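Local coordinates for protein phosphatidylinositide phosphatase SAC2 (Homo sapiens, PDB 4XUU) that is an inositol 4-phosphatase acting mainly on phosphatidylinositol 4-phosphate, with a probable role in endocytic recycling, represented here by its hSac2 domain, at residues I33-S38 with F114-A119; E82-G87 with S148-I153; S99-H104 with C134-L139. All blocks are in the same frame, centred on the assembly; numbering follows the deposited sequence.

Contact 1. Residues I33-S38 with F114-A119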
loop_
_atom_site.group_PDB
_atom_site.type_symbol
_atom_site.label_atom_id
_atom_site.label_comp_id
_atom_site.label_asym_id
_atom_site.label_seq_id
_atom_site.Cartn_x
_atom_site.Cartn_y
_atom_site.Cartn_z
ATOM N N ILE A 33 -18.697 4.390 -8.928
ATOM C CA ILE A 33 -19.508 3.750 -9.952
ATOM C C ILE A 33 -19.830 2.330 -9.503
ATOM O O ILE A 33 -18.981 1.656 -8.925
ATOM C CB ILE A 33 -18.770 3.738 -11.318
ATOM C CG1 ILE A 33 -18.566 5.169 -11.827
ATOM C CG2 ILE A 33 -19.530 2.908 -12.363
ATOM C CD1 ILE A 33 -17.538 5.288 -12.935
ATOM N N ASP A 34 -21.066 1.900 -9.756
ATOM C CA ASP A 34 -21.508 0.529 -9.508
ATOM C C ASP A 34 -20.730 -0.430 -10.404
ATOM O O ASP A 34 -20.675 -0.250 -11.618
ATOM C CB ASP A 34 -23.014 0.414 -9.772
ATOM C CG ASP A 34 -23.590 -0.954 -9.409
ATOM O OD1 ASP A 34 -22.981 -1.706 -8.623
ATOM O OD2 ASP A 34 -24.687 -1.273 -9.910
ATOM N N CYS A 35 -20.128 -1.443 -9.791
ATOM C CA CYS A 35 -19.229 -2.359 -10.490
ATOM C C CYS A 35 -19.889 -3.685 -10.886
ATOM O O CYS A 35 -19.471 -4.317 -11.859
ATOM C CB CYS A 35 -17.959 -2.600 -9.661
ATOM S SG CYS A 35 -16.930 -3.968 -10.235
ATOM N N ASP A 36 -20.911 -4.102 -10.143
ATOM C CA ASP A 36 -21.635 -5.340 -10.448
ATOM C C ASP A 36 -22.566 -5.214 -11.658
ATOM O O ASP A 36 -23.198 -4.170 -11.846
ATOM C CB ASP A 36 -22.421 -5.833 -9.229
ATOM C CG ASP A 36 -21.699 -6.943 -8.476
ATOM O OD1 ASP A 36 -21.282 -7.938 -9.112
ATOM O OD2 ASP A 36 -21.566 -6.829 -7.239
ATOM N N PRO A 37 -22.646 -6.278 -12.484
ATOM C CA PRO A 37 -23.586 -6.289 -13.610
ATOM C C PRO A 37 -25.029 -6.168 -13.127
ATOM O O PRO A 37 -25.502 -7.015 -12.364
ATOM C CB PRO A 37 -23.347 -7.658 -14.263
ATOM C CG PRO A 37 -21.973 -8.049 -13.839
ATOM C CD PRO A 37 -21.813 -7.496 -12.456
ATOM N N SER A 38 -25.702 -5.102 -13.555
ATOM C CA SER A 38 -27.089 -4.844 -13.174
ATOM C C SER A 38 -28.027 -5.404 -14.242
ATOM O O SER A 38 -27.687 -5.418 -15.429
ATOM C CB SER A 38 -27.318 -3.344 -12.965
ATOM O OG SER A 38 -28.401 -3.110 -12.083
ATOM N N PHE A 114 -24.259 -7.022 -0.364
ATOM C CA PHE A 114 -23.035 -6.273 -0.654
ATOM C C PHE A 114 -23.145 -5.255 -1.783
ATOM O O PHE A 114 -23.899 -5.436 -2.737
ATOM C CB PHE A 114 -21.825 -7.204 -0.875
ATOM C CG PHE A 114 -22.048 -8.294 -1.891
ATOM C CD1 PHE A 114 -21.881 -8.047 -3.250
ATOM C CD2 PHE A 114 -22.385 -9.583 -1.481
ATOM C CE1 PHE A 114 -22.068 -9.065 -4.193
ATOM C CE2 PHE A 114 -22.575 -10.607 -2.413
ATOM C CZ PHE A 114 -22.416 -10.349 -3.771
ATOM N N HIS A 115 -22.380 -4.180 -1.639
ATOM C CA HIS A 115 -22.224 -3.174 -2.675
ATOM C C HIS A 115 -20.881 -3.392 -3.336
ATOM O O HIS A 115 -19.878 -3.580 -2.654
ATOM C CB HIS A 115 -22.260 -1.777 -2.071
ATOM C CG HIS A 115 -23.529 -1.467 -1.347
ATOM N ND1 HIS A 115 -24.728 -1.272 -2.001
ATOM C CD2 HIS A 115 -23.790 -1.314 -0.027
ATOM C CE1 HIS A 115 -25.671 -1.014 -1.115
ATOM N NE2 HIS A 115 -25.128 -1.029 0.090
ATOM N N THR A 116 -20.859 -3.370 -4.662
ATOM C CA THR A 116 -19.609 -3.530 -5.394
ATOM C C THR A 116 -19.333 -2.273 -6.203
ATOM O O THR A 116 -20.042 -1.967 -7.169
ATOM C CB THR A 116 -19.621 -4.780 -6.285
ATOM O OG1 THR A 116 -20.119 -5.895 -5.533
ATOM C CG2 THR A 116 -18.217 -5.099 -6.775
ATOM N N LEU A 117 -18.296 -1.548 -5.789
ATOM C CA LEU A 117 -18.042 -0.211 -6.297
ATOM C C LEU A 117 -16.644 -0.076 -6.880
ATOM O O LEU A 117 -15.733 -0.809 -6.501
ATOM C CB LEU A 117 -18.256 0.817 -5.178
ATOM C CG LEU A 117 -19.551 0.677 -4.370
ATOM C CD1 LEU A 117 -19.523 1.537 -3.109
ATOM C CD2 LEU A 117 -20.786 0.984 -5.219
ATOM N N ARG A 118 -16.484 0.857 -7.812
ATOM C CA ARG A 118 -15.167 1.186 -8.342
ATOM C C ARG A 118 -15.034 2.687 -8.545
ATOM O O ARG A 118 -16.022 3.424 -8.485
ATOM C CB ARG A 118 -14.865 0.424 -9.644
ATOM C CG ARG A 118 -15.694 0.836 -10.853
ATOM C CD ARG A 118 -15.011 0.399 -12.131
ATOM N NE ARG A 118 -15.867 0.564 -13.305
ATOM C CZ ARG A 118 -15.729 1.524 -14.219
ATOM N NH1 ARG A 118 -14.757 2.425 -14.116
ATOM N NH2 ARG A 118 -16.570 1.583 -15.241
ATOM N N ALA A 119 -13.806 3.132 -8.778
ATOM C CA ALA A 119 -13.530 4.549 -8.916
ATOM C C ALA A 119 -13.617 4.993 -10.371
ATOM O O ALA A 119 -13.240 4.251 -11.282
ATOM C CB ALA A 119 -12.167 4.877 -8.329
HETATM O O HOH W 1 -22.965 -2.396 -6.174
#

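Contact 2. Residues E82-G87 with S148-I153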
loop_
_atom_site.group_PDB
_atom_site.type_symbol
_atom_site.label_atom_id
_atom_site.label_comp_id
_atom_site.label_asym_id
_atom_site.label_seq_id
_atom_site.Cartn_x
_atom_site.Cartn_y
_atom_site.Cartn_z
ATOM N N GLU A 82 -19.581 -5.741 7.743
ATOM C CA GLU A 82 -18.855 -6.946 8.165
ATOM C C GLU A 82 -17.390 -6.957 7.739
ATOM O O GLU A 82 -16.503 -7.188 8.560
ATOM C CB GLU A 82 -19.535 -8.212 7.633
ATOM C CG GLU A 82 -21.008 -8.370 7.993
ATOM C CD GLU A 82 -21.626 -9.627 7.388
ATOM O OE1 GLU A 82 -21.123 -10.102 6.340
ATOM O OE2 GLU A 82 -22.615 -10.143 7.959
ATOM N N LYS A 83 -17.151 -6.727 6.450
ATOM C CA LYS A 83 -15.818 -6.833 5.864
ATOM C C LYS A 83 -15.756 -6.116 4.522
ATOM O O LYS A 83 -16.791 -5.803 3.929
ATOM C CB LYS A 83 -15.414 -8.304 5.695
ATOM C CG LYS A 83 -16.362 -9.126 4.837
ATOM C CD LYS A 83 -15.897 -10.560 4.692
ATOM C CE LYS A 83 -16.803 -11.312 3.732
ATOM N NZ LYS A 83 -16.303 -12.681 3.438
ATOM N N ILE A 84 -14.538 -5.852 4.056
ATOM C CA ILE A 84 -14.316 -5.287 2.732
ATOM C C ILE A 84 -13.402 -6.199 1.916
ATOM O O ILE A 84 -12.364 -6.648 2.401
ATOM C CB ILE A 84 -13.707 -3.857 2.806
ATOM C CG1 ILE A 84 -14.628 -2.916 3.590
ATOM C CG2 ILE A 84 -13.457 -3.307 1.408
ATOM C CD1 ILE A 84 -14.021 -1.569 3.908
ATOM N N GLU A 85 -13.797 -6.465 0.674
ATOM C CA GLU A 85 -12.960 -7.222 -0.252
ATOM C C GLU A 85 -12.513 -6.335 -1.404
ATOM O O GLU A 85 -13.320 -5.587 -1.954
ATOM C CB GLU A 85 -13.722 -8.423 -0.798
ATOM C CG GLU A 85 -14.114 -9.451 0.242
ATOM C CD GLU A 85 -14.862 -10.613 -0.364
ATOM O OE1 GLU A 85 -15.732 -10.380 -1.232
ATOM O OE2 GLU A 85 -14.579 -11.766 0.026
ATOM N N ILE A 86 -11.232 -6.408 -1.759
ATOM C CA ILE A 86 -10.701 -5.648 -2.892
ATOM C C ILE A 86 -9.941 -6.547 -3.871
ATOM O O ILE A 86 -8.902 -7.125 -3.533
ATOM C CB ILE A 86 -9.803 -4.461 -2.446
ATOM C CG1 ILE A 86 -10.623 -3.429 -1.663
ATOM C CG2 ILE A 86 -9.146 -3.796 -3.657
ATOM C CD1 ILE A 86 -9.803 -2.315 -1.032
ATOM N N GLY A 87 -10.463 -6.652 -5.087
ATOM C CA GLY A 87 -9.826 -7.457 -6.119
ATOM C C GLY A 87 -10.334 -7.149 -7.511
ATOM O O GLY A 87 -11.164 -6.257 -7.684
ATOM N N SER A 148 -14.916 -1.518 17.404
ATOM C CA SER A 148 -14.924 -2.797 16.703
ATOM C C SER A 148 -13.761 -2.917 15.717
ATOM O O SER A 148 -12.788 -2.162 15.797
ATOM C CB SER A 148 -16.265 -3.003 16.000
ATOM O OG SER A 148 -16.470 -4.374 15.714
ATOM N N ASP A 149 -13.853 -3.877 14.802
ATOM C CA ASP A 149 -12.837 -4.057 13.777
ATOM C C ASP A 149 -13.472 -4.265 12.402
ATOM O O ASP A 149 -14.664 -4.561 12.293
ATOM C CB ASP A 149 -11.909 -5.221 14.136
ATOM C CG ASP A 149 -10.516 -5.072 13.537
ATOM O OD1 ASP A 149 -10.267 -4.107 12.781
ATOM O OD2 ASP A 149 -9.658 -5.929 13.826
ATOM N N LEU A 150 -12.672 -4.090 11.355
ATOM C CA LEU A 150 -13.143 -4.269 9.993
ATOM C C LEU A 150 -12.035 -4.859 9.137
ATOM O O LEU A 150 -11.077 -4.160 8.805
ATOM C CB LEU A 150 -13.610 -2.933 9.403
ATOM C CG LEU A 150 -14.220 -2.980 7.999
ATOM C CD1 LEU A 150 -15.522 -3.772 8.004
ATOM C CD2 LEU A 150 -14.450 -1.582 7.478
ATOM N N PRO A 151 -12.153 -6.150 8.784
ATOM C CA PRO A 151 -11.131 -6.758 7.932
ATOM C C PRO A 151 -11.184 -6.251 6.485
ATOM O O PRO A 151 -12.255 -6.215 5.877
ATOM C CB PRO A 151 -11.451 -8.257 8.004
ATOM C CG PRO A 151 -12.868 -8.339 8.414
ATOM C CD PRO A 151 -13.146 -7.134 9.255
ATOM N N ILE A 152 -10.031 -5.837 5.965
ATOM C CA ILE A 152 -9.877 -5.537 4.544
ATOM C C ILE A 152 -9.125 -6.694 3.886
ATOM O O ILE A 152 -7.980 -6.989 4.246
ATOM C CB ILE A 152 -9.123 -4.212 4.293
ATOM C CG1 ILE A 152 -9.749 -3.066 5.096
ATOM C CG2 ILE A 152 -9.113 -3.880 2.801
ATOM C CD1 ILE A 152 -8.879 -1.821 5.188
ATOM N N ILE A 153 -9.780 -7.342 2.923
ATOM C CA ILE A 153 -9.273 -8.564 2.307
ATOM C C ILE A 153 -8.900 -8.365 0.836
ATOM O O ILE A 153 -9.712 -7.896 0.041
ATOM C CB ILE A 153 -10.303 -9.723 2.437
ATOM C CG1 ILE A 153 -10.776 -9.859 3.888
ATOM C CG2 ILE A 153 -9.709 -11.033 1.927
ATOM C CD1 ILE A 153 -12.005 -10.714 4.071
#

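Contact 3. Residues S99-H104 with C134-L139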
loop_
_atom_site.group_PDB
_atom_site.type_symbol
_atom_site.label_atom_id
_atom_site.label_comp_id
_atom_site.label_asym_id
_atom_site.label_seq_id
_atom_site.Cartn_x
_atom_site.Cartn_y
_atom_site.Cartn_z
ATOM N N SER A 99 -10.030 -2.885 -10.728
ATOM C CA SER A 99 -10.320 -3.440 -9.412
ATOM C C SER A 99 -11.665 -2.932 -8.918
ATOM O O SER A 99 -12.100 -1.839 -9.289
ATOM C CB SER A 99 -9.231 -3.045 -8.414
ATOM O OG SER A 99 -7.940 -3.313 -8.934
ATOM N N CYS A 100 -12.322 -3.727 -8.082
ATOM C CA CYS A 100 -13.547 -3.293 -7.428
ATOM C C CYS A 100 -13.505 -3.531 -5.922
ATOM O O CYS A 100 -12.755 -4.378 -5.428
ATOM C CB CYS A 100 -14.777 -3.943 -8.069
ATOM S SG CYS A 100 -15.029 -3.405 -9.777
HETATM N N MSE A 101 -14.314 -2.757 -5.208
HETATM C CA MSE A 101 -14.393 -2.801 -3.763
HETATM C C MSE A 101 -15.767 -3.309 -3.356
HETATM O O MSE A 101 -16.793 -2.744 -3.748
HETATM C CB MSE A 101 -14.164 -1.407 -3.198
HETATM C CG MSE A 101 -14.082 -1.355 -1.694
HETATM SE SE MSE A 101 -14.051 0.486 -1.093
HETATM C CE MSE A 101 -14.092 0.186 0.800
ATOM N N ARG A 102 -15.779 -4.372 -2.564
ATOM C CA ARG A 102 -17.015 -5.004 -2.145
ATOM C C ARG A 102 -17.253 -4.819 -0.645
ATOM O O ARG A 102 -16.459 -5.269 0.182
ATOM C CB ARG A 102 -16.978 -6.483 -2.527
ATOM C CG ARG A 102 -18.276 -7.222 -2.342
ATOM C CD ARG A 102 -18.280 -8.478 -3.178
ATOM N NE ARG A 102 -18.718 -8.216 -4.545
ATOM C CZ ARG A 102 -18.728 -9.122 -5.522
ATOM N NH1 ARG A 102 -18.310 -10.364 -5.299
ATOM N NH2 ARG A 102 -19.152 -8.779 -6.731
ATOM N N LEU A 103 -18.350 -4.146 -0.313
ATOM C CA LEU A 103 -18.728 -3.859 1.067
ATOM C C LEU A 103 -19.837 -4.801 1.512
ATOM O O LEU A 103 -20.990 -4.644 1.107
ATOM C CB LEU A 103 -19.207 -2.406 1.204
ATOM C CG LEU A 103 -18.367 -1.257 0.630
ATOM C CD1 LEU A 103 -19.129 0.055 0.704
ATOM C CD2 LEU A 103 -17.039 -1.132 1.344
ATOM N N HIS A 104 -19.484 -5.781 2.340
ATOM C CA HIS A 104 -20.449 -6.759 2.842
ATOM C C HIS A 104 -21.136 -6.224 4.093
ATOM O O HIS A 104 -20.477 -5.895 5.077
ATOM C CB HIS A 104 -19.760 -8.091 3.152
ATOM C CG HIS A 104 -19.126 -8.742 1.962
ATOM N ND1 HIS A 104 -19.711 -9.793 1.287
ATOM C CD2 HIS A 104 -17.955 -8.496 1.329
ATOM C CE1 HIS A 104 -18.930 -10.162 0.287
ATOM N NE2 HIS A 104 -17.857 -9.392 0.293
ATOM N N CYS A 134 -7.626 3.238 -0.139
ATOM C CA CYS A 134 -7.745 4.443 0.677
ATOM C C CYS A 134 -9.107 4.573 1.336
ATOM O O CYS A 134 -9.191 4.845 2.539
ATOM C CB CYS A 134 -7.434 5.685 -0.159
ATOM S SG CYS A 134 -5.665 5.867 -0.456
ATOM N N ILE A 135 -10.165 4.376 0.551
ATOM C CA ILE A 135 -11.532 4.443 1.065
ATOM C C ILE A 135 -11.769 3.369 2.141
ATOM O O ILE A 135 -12.282 3.673 3.218
ATOM C CB ILE A 135 -12.590 4.348 -0.080
ATOM C CG1 ILE A 135 -12.481 5.567 -1.008
ATOM C CG2 ILE A 135 -14.002 4.221 0.490
ATOM C CD1 ILE A 135 -13.208 5.408 -2.332
ATOM N N ALA A 136 -11.367 2.130 1.844
ATOM C CA ALA A 136 -11.473 1.011 2.784
ATOM C C ALA A 136 -10.753 1.305 4.092
ATOM O O ALA A 136 -11.245 0.976 5.170
ATOM C CB ALA A 136 -10.935 -0.268 2.157
ATOM N N GLU A 137 -9.590 1.938 3.985
ATOM C CA GLU A 137 -8.823 2.313 5.162
ATOM C C GLU A 137 -9.546 3.320 6.058
ATOM O O GLU A 137 -9.509 3.186 7.278
ATOM C CB GLU A 137 -7.409 2.756 4.780
ATOM C CG GLU A 137 -6.473 1.558 4.686
ATOM C CD GLU A 137 -5.171 1.831 3.963
ATOM O OE1 GLU A 137 -4.671 0.888 3.311
ATOM O OE2 GLU A 137 -4.634 2.962 4.049
HETATM N N MSE A 138 -10.233 4.296 5.467
HETATM C CA MSE A 138 -10.990 5.244 6.278
HETATM C C MSE A 138 -12.221 4.614 6.928
HETATM O O MSE A 138 -12.560 4.943 8.061
HETATM C CB MSE A 138 -11.362 6.516 5.517
HETATM C CG MSE A 138 -11.563 7.681 6.490
HETATM SE SE MSE A 138 -12.272 9.313 5.731
HETATM C CE MSE A 138 -10.629 9.944 4.882
ATOM N N LEU A 139 -12.879 3.709 6.214
ATOM C CA LEU A 139 -13.981 2.950 6.785
ATOM C C LEU A 139 -13.495 2.085 7.947
ATOM O O LEU A 139 -14.227 1.867 8.917
ATOM C CB LEU A 139 -14.647 2.077 5.722
ATOM C CG LEU A 139 -15.506 2.755 4.648
ATOM C CD1 LEU A 139 -15.721 1.801 3.495
ATOM C CD2 LEU A 139 -16.847 3.214 5.200
#

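Contact 1. Residues I33-S38 with F114-A119
Ile-33 and Arg-118 form the firm end of this contact, as an antiparallel hydrogen-bonded pair. Ile-33 N donates a hydrogen bond to Arg-118 O at 2.9 Å, and Arg-118 N donates one to Ile-33 O at 2.8 Å. Their side chains share one face of the sheet. Ile-33 CD1 lies over one face of the Arg-118 guanidinium, offset toward its rim, 4.2 Å from NH1. Phe-98 adds a cation-pi contact to the same arginine. At the next pair, Asp-34 and Leu-117, the side chains diverge.

Beyond Asp-34 the regular pairing ends, and Asp-34, Cys-35 and Asp-36 are partly exposed beside buried Thr-116. Cys-35 N still reaches Thr-116 O at 2.7 Å. Water takes over beside it: one molecule donates to Asp-34 OD1 and accepts from Thr-116 N at 2.8 Å. The Asp-34 carboxylate swings back to this water with CG anti to the backbone N (chi1 -174°). Thr-116 OG1 donates to Asp-36 OD2, though the modelled length is doubtfully short. Arg-102 hydrogen-bonds to Thr-116 OG1 through NE and salt-bridges Asp-36 OD2 through NH2. This antiparallel pairing joins strands 26-34 and 110-119, and so the two halves of the sheet, consistent with a pleckstrin-homology fold.

Contact 2. Residues E82-G87 with S148-I153
Ile-84 is gripped by Pro-151 and Ile-153 through its backbone, in parallel pairing. Ile-84 N donates to Pro-151 O at 2.9 Å, and Ile-84 O accepts from Ile-153 N at 2.7 Å. Ile-86 N then bonds to Ile-153 O at 2.8 Å. A CA-H...O contact joins Glu-85 CA to Ile-153 O at 3.3 Å.

Apolar packing differs on the two faces. On the face toward helix 129-145, Ile-84 CD1 meets Leu-150 CD2 at 3.6 Å. A chi1 of -176° turns Leu-150 away from its own N, and its other branch, CD1, rests near Glu-82 O. Ile-86 and Ile-152 lie side by side, pointing the same way. On the other face, the Pro-151 ring touches Lys-83 with CG 3.7 Å from Lys-83 CB. The extended lysine chain runs on across Ile-153, where Lys-83 CD lies 3.9 Å from Ile-153 CD1.

Outside the segments, Glu-85 OE1 hydrogen-bonds to His-104 NE2. Glu-85 OE2 makes a long salt bridge with Lys-83 NZ. Ile-152 and Ile-153 also pair antiparallel with a strand of the second subunit. The chemistry thus implies a short strand fixed by main-chain bonds and greasy side chains, carrying the sheet across the interface.

Contact 3. Residues S99-H104 with C134-L139
Met-101, a selenomethionine, reaches from the strand to the helix and ends against Ala-136. Its CE lies 3.4 Å from Ala-136 CA and 3.5 Å from Ala-136 CB. The chain is fully extended from a chi1 of -174°, which carries the methyl onto the helix. Two larger side chains also touch that methyl. Leu-139 CD1 approaches Met-101 CE to 3.5 Å, and Ile-135 CG2 stands 4.0 Å from it. Leu-139 CD1 also meets Leu-103 CD2 at 3.9 Å, the two leucines crossing at about a right angle. All five residues are buried, and the contact between the segments is apolar. Ile-84 of the neighbouring strand packs on Met-101, Leu-103 and Ala-136.

The axes of strand 99-104 and helix 134-139 come within 10.3 Å, at 21°. A helix after the last strand of the antiparallel run, laid on the sheet's apolar side, is consistent with the C-terminal helix of a pleckstrin-homology fold.

Polar bonds serve each segment separately. Leu-139 N binds Ile-135 O at 3.1 Å, one turn back in the helix. On the strand, Arg-102 binds Asp-36 and Thr-116. Each segment also carries a disulfide: Cys-100 to Cys-35, and Cys-134 to Cys-134 of the third subunit.

Overall arrangement
All three contacts belong to one mixed sheet and the helix packed on it. Along the chain, contact 1 alternates with the other two, while both segments of contact 3 fall between those of contact 2. Strand 99-107, used by contact 3, lies between strand 110-119 of contact 1 and strand 81-88 of contact 2. Centres of contacts 2 and 3 are about 7 Å apart, those of 1 and 3 about 11 Å, those of 1 and 2 about 16 Å. Contacts 1 and 3 share the Cys-35 to Cys-100 disulfide. Together they run from mid-sheet to the edge, where contact 2 meets the second subunit, consistent with the protein's homodimerization.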